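Local coordinates for membrane protein (PDB 5DL5), which is an outer-membrane beta-barrel channel of the OprD porin family that probably lets small solutes, including some antibiotics, across the outer membrane, at residues Phe118-Leu130 with Pro144-Glu156. Numbering follows the deposited sequence.
Sequences FSNTTVRYGTQVL and PEYFTGTLLTSHE
T122 and T153 exchange two backbone hydrogen bonds, and the same exchange recurs at R124 with L151, G126 with G149 and Q128 with F147, so the antiparallel pairing runs on through a sharp bend. At that bend G126 faces G149, with N of G126 2.9 Å from O of G149. The side chain of Q128 adds a bond at the corner. With CG of Q128 between its backbone N and carbonyl carbon (chi1 52°), the extended chain places Q128 NE2 3.1 Å from G126 O, above the plane of that carbonyl. The oxygen is therefore gripped twice, by Q128 NE2 and the N of G149, which reach it from opposite faces of the carbonyl plane.

At the other end, E156 reaches over the type II' beta turn from F118 to T121. E156 OE1 accepts from S119 OG at 2.7 Å through its syn lone pair, while OE2 takes T121 OG1 on its anti lone pair. A weak bond from the N of N120 to OE2 adds to the hold, and S154 OG donates to T121 OG1, joining a second hydroxyl to the cluster.

Apolar contacts lie along the strands and past the bend. V123 presses CG1 against T150 CG2 at a tight 3.4 Å, and its CG2 meets L152 CD1. Past the bend, V129 CG2 touches the edge of the Y146 ring at CE1 (3.6 Å), whereas L130 CD1 packs on F147 CD2 at 3.8 Å. Y146 OH hydrogen-bonds D79, while R124 forms a salt bridge with E62 and a hydrogen bond with S113.

Strand 121-125 also pairs with 106-118 and strand 150-156 with 160-171, making the two strands neighbours in the antiparallel wall of a porin barrel, kinked where the two glycines meet.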
# COMPACT_ATOMS: atom_id res chain seq x y z
N PHE A 118 -23.28 -6.92 15.66
CA PHE A 118 -23.99 -7.96 16.41
C PHE A 118 -22.93 -8.91 16.90
O PHE A 118 -22.11 -9.37 16.10
CB PHE A 118 -24.84 -8.74 15.43
CG PHE A 118 -25.43 -9.99 16.03
CD1 PHE A 118 -26.34 -9.91 17.10
CD2 PHE A 118 -25.06 -11.22 15.58
CE1 PHE A 118 -26.86 -11.08 17.70
CE2 PHE A 118 -25.60 -12.35 16.14
CZ PHE A 118 -26.49 -12.27 17.21
N SER A 119 -22.94 -9.20 18.21
CA SER A 119 -21.96 -10.05 18.84
C SER A 119 -20.52 -9.50 18.55
O SER A 119 -20.18 -8.36 19.05
CB SER A 119 -22.30 -11.47 18.46
OG SER A 119 -21.38 -12.42 18.89
N ASN A 120 -19.68 -10.29 17.85
CA ASN A 120 -18.38 -9.85 17.39
C ASN A 120 -18.27 -9.66 15.92
O ASN A 120 -17.14 -9.75 15.34
CB ASN A 120 -17.33 -10.86 17.80
CG ASN A 120 -17.38 -11.09 19.28
OD1 ASN A 120 -17.09 -10.22 20.07
ND2 ASN A 120 -17.84 -12.24 19.65
N THR A 121 -19.36 -9.31 15.28
CA THR A 121 -19.33 -9.05 13.81
C THR A 121 -19.83 -7.68 13.41
O THR A 121 -20.92 -7.27 13.85
CB THR A 121 -20.24 -10.13 13.14
OG1 THR A 121 -19.70 -11.42 13.40
CG2 THR A 121 -20.38 -9.92 11.66
N THR A 122 -19.06 -6.95 12.60
CA THR A 122 -19.40 -5.62 12.16
C THR A 122 -19.64 -5.63 10.65
O THR A 122 -18.97 -6.38 9.89
CB THR A 122 -18.27 -4.68 12.54
OG1 THR A 122 -18.14 -4.73 13.96
CG2 THR A 122 -18.54 -3.21 12.18
N VAL A 123 -20.61 -4.83 10.19
CA VAL A 123 -20.81 -4.53 8.78
C VAL A 123 -20.72 -3.03 8.60
O VAL A 123 -21.33 -2.25 9.32
CB VAL A 123 -22.17 -5.06 8.22
CG1 VAL A 123 -22.27 -4.85 6.69
CG2 VAL A 123 -22.32 -6.57 8.53
N ARG A 124 -19.91 -2.58 7.67
CA ARG A 124 -19.78 -1.17 7.36
C ARG A 124 -20.11 -0.93 5.89
O ARG A 124 -19.51 -1.56 4.99
CB ARG A 124 -18.41 -0.74 7.68
CG ARG A 124 -18.09 0.68 7.35
CD ARG A 124 -16.66 1.02 7.62
NE ARG A 124 -16.19 0.87 9.00
CZ ARG A 124 -16.29 1.83 9.93
NH1 ARG A 124 -17.00 2.97 9.71
NH2 ARG A 124 -15.79 1.62 11.15
N TYR A 125 -21.00 0.02 5.65
CA TYR A 125 -21.42 0.39 4.34
C TYR A 125 -21.09 1.89 4.09
O TYR A 125 -21.55 2.78 4.83
CB TYR A 125 -22.92 0.19 4.27
CG TYR A 125 -23.41 0.71 2.94
CD1 TYR A 125 -22.88 0.23 1.73
CD2 TYR A 125 -24.42 1.64 2.88
CE1 TYR A 125 -23.34 0.68 0.50
CE2 TYR A 125 -24.91 2.09 1.66
CZ TYR A 125 -24.36 1.59 0.49
OH TYR A 125 -24.84 2.00 -0.69
N GLY A 126 -20.33 2.15 3.04
CA GLY A 126 -19.99 3.44 2.62
C GLY A 126 -18.51 3.59 2.33
O GLY A 126 -17.86 2.66 1.90
N THR A 127 -18.02 4.82 2.50
CA THR A 127 -16.67 5.19 2.17
C THR A 127 -15.70 4.78 3.24
O THR A 127 -15.93 5.10 4.40
CB THR A 127 -16.56 6.71 1.99
OG1 THR A 127 -17.51 7.03 1.02
CG2 THR A 127 -15.25 7.10 1.23
N GLN A 128 -14.60 4.11 2.84
CA GLN A 128 -13.69 3.58 3.81
C GLN A 128 -12.31 3.33 3.30
O GLN A 128 -12.09 3.22 2.09
CB GLN A 128 -14.28 2.29 4.49
CG GLN A 128 -14.73 1.25 3.47
CD GLN A 128 -15.66 0.20 4.04
OE1 GLN A 128 -15.25 -0.65 4.78
NE2 GLN A 128 -16.90 0.23 3.65
N VAL A 129 -11.34 3.31 4.20
CA VAL A 129 -9.93 2.96 3.84
C VAL A 129 -9.71 1.45 4.09
O VAL A 129 -10.09 0.94 5.15
CB VAL A 129 -8.98 3.72 4.72
CG1 VAL A 129 -7.50 3.39 4.45
CG2 VAL A 129 -9.16 5.25 4.54
N LEU A 130 -9.17 0.73 3.13
CA LEU A 130 -9.02 -0.74 3.26
C LEU A 130 -7.57 -1.11 3.38
O LEU A 130 -6.66 -0.47 2.78
CB LEU A 130 -9.55 -1.47 2.01
CG LEU A 130 -11.05 -1.27 1.71
CD1 LEU A 130 -11.34 -2.17 0.52
CD2 LEU A 130 -11.92 -1.78 2.88
N PRO A 144 -5.27 9.25 1.79
CA PRO A 144 -5.61 7.81 1.56
C PRO A 144 -6.51 7.61 0.41
O PRO A 144 -7.31 8.45 0.01
CB PRO A 144 -6.19 7.32 2.90
CG PRO A 144 -6.45 8.59 3.73
CD PRO A 144 -5.82 9.78 3.06
N GLU A 145 -6.32 6.48 -0.19
CA GLU A 145 -7.22 5.97 -1.18
C GLU A 145 -8.50 5.46 -0.52
O GLU A 145 -8.42 4.85 0.57
CB GLU A 145 -6.49 4.85 -1.96
CG GLU A 145 -7.35 4.11 -2.99
CD GLU A 145 -6.59 3.00 -3.69
OE1 GLU A 145 -5.44 2.69 -3.26
OE2 GLU A 145 -7.11 2.60 -4.78
N TYR A 146 -9.67 5.78 -1.11
CA TYR A 146 -10.97 5.39 -0.54
C TYR A 146 -11.69 4.42 -1.36
O TYR A 146 -11.79 4.56 -2.58
CB TYR A 146 -11.95 6.60 -0.27
CG TYR A 146 -11.38 7.65 0.71
CD1 TYR A 146 -11.01 7.30 1.97
CD2 TYR A 146 -11.15 8.99 0.35
CE1 TYR A 146 -10.49 8.19 2.86
CE2 TYR A 146 -10.64 9.94 1.26
CZ TYR A 146 -10.28 9.51 2.51
OH TYR A 146 -9.77 10.31 3.52
N PHE A 147 -12.29 3.44 -0.71
CA PHE A 147 -13.22 2.53 -1.43
C PHE A 147 -14.66 2.71 -0.92
O PHE A 147 -14.82 3.03 0.21
CB PHE A 147 -12.74 1.11 -1.22
CG PHE A 147 -11.53 0.74 -2.05
CD1 PHE A 147 -11.67 0.27 -3.39
CD2 PHE A 147 -10.28 0.85 -1.52
CE1 PHE A 147 -10.57 -0.17 -4.10
CE2 PHE A 147 -9.17 0.47 -2.26
CZ PHE A 147 -9.31 -0.00 -3.55
N THR A 148 -15.66 2.53 -1.77
CA THR A 148 -17.03 2.58 -1.38
C THR A 148 -17.68 1.23 -1.61
O THR A 148 -17.66 0.70 -2.68
CB THR A 148 -17.80 3.67 -2.15
OG1 THR A 148 -17.08 4.90 -2.05
CG2 THR A 148 -19.30 3.90 -1.62
N GLY A 149 -18.32 0.74 -0.55
CA GLY A 149 -19.08 -0.52 -0.62
C GLY A 149 -19.28 -1.02 0.77
O GLY A 149 -19.38 -0.19 1.67
N THR A 150 -19.35 -2.36 0.94
CA THR A 150 -19.76 -2.99 2.16
C THR A 150 -18.71 -3.99 2.62
O THR A 150 -18.26 -4.76 1.79
CB THR A 150 -21.07 -3.82 1.94
OG1 THR A 150 -22.03 -2.94 1.51
CG2 THR A 150 -21.69 -4.41 3.35
N LEU A 151 -18.30 -3.92 3.88
CA LEU A 151 -17.35 -4.84 4.44
C LEU A 151 -17.87 -5.41 5.69
O LEU A 151 -18.24 -4.69 6.65
CB LEU A 151 -16.03 -4.16 4.77
CG LEU A 151 -14.88 -5.02 5.30
CD1 LEU A 151 -14.40 -5.95 4.22
CD2 LEU A 151 -13.65 -4.23 5.85
N LEU A 152 -17.88 -6.70 5.73
CA LEU A 152 -18.22 -7.40 6.94
C LEU A 152 -16.94 -7.98 7.54
O LEU A 152 -16.15 -8.62 6.80
CB LEU A 152 -19.15 -8.62 6.65
CG LEU A 152 -19.57 -9.53 7.83
CD1 LEU A 152 -20.88 -10.13 7.54
CD2 LEU A 152 -18.60 -10.68 8.09
N THR A 153 -16.81 -7.83 8.88
CA THR A 153 -15.66 -8.21 9.64
C THR A 153 -16.14 -8.99 10.88
O THR A 153 -16.82 -8.45 11.75
CB THR A 153 -14.81 -7.03 10.08
OG1 THR A 153 -14.44 -6.33 8.91
CG2 THR A 153 -13.52 -7.48 10.75
N SER A 154 -15.72 -10.23 10.94
CA SER A 154 -16.08 -11.13 11.98
C SER A 154 -14.95 -11.63 12.86
O SER A 154 -13.90 -12.23 12.40
CB SER A 154 -16.82 -12.28 11.33
OG SER A 154 -17.16 -13.12 12.36
N HIS A 155 -15.13 -11.38 14.14
CA HIS A 155 -14.26 -11.90 15.14
C HIS A 155 -14.99 -12.86 16.05
O HIS A 155 -14.69 -12.87 17.25
CB HIS A 155 -13.72 -10.78 15.96
CG HIS A 155 -12.92 -9.78 15.22
ND1 HIS A 155 -13.03 -8.43 15.49
CD2 HIS A 155 -11.94 -9.90 14.30
CE1 HIS A 155 -12.18 -7.75 14.73
NE2 HIS A 155 -11.48 -8.63 14.02
N GLU A 156 -15.89 -13.69 15.53
CA GLU A 156 -16.66 -14.62 16.38
C GLU A 156 -15.75 -15.73 16.95
O GLU A 156 -16.11 -16.31 17.94
CB GLU A 156 -17.87 -15.28 15.63
CG GLU A 156 -18.89 -14.29 15.02
CD GLU A 156 -19.62 -13.41 16.06
OE1 GLU A 156 -19.64 -13.79 17.26
OE2 GLU A 156 -20.24 -12.35 15.70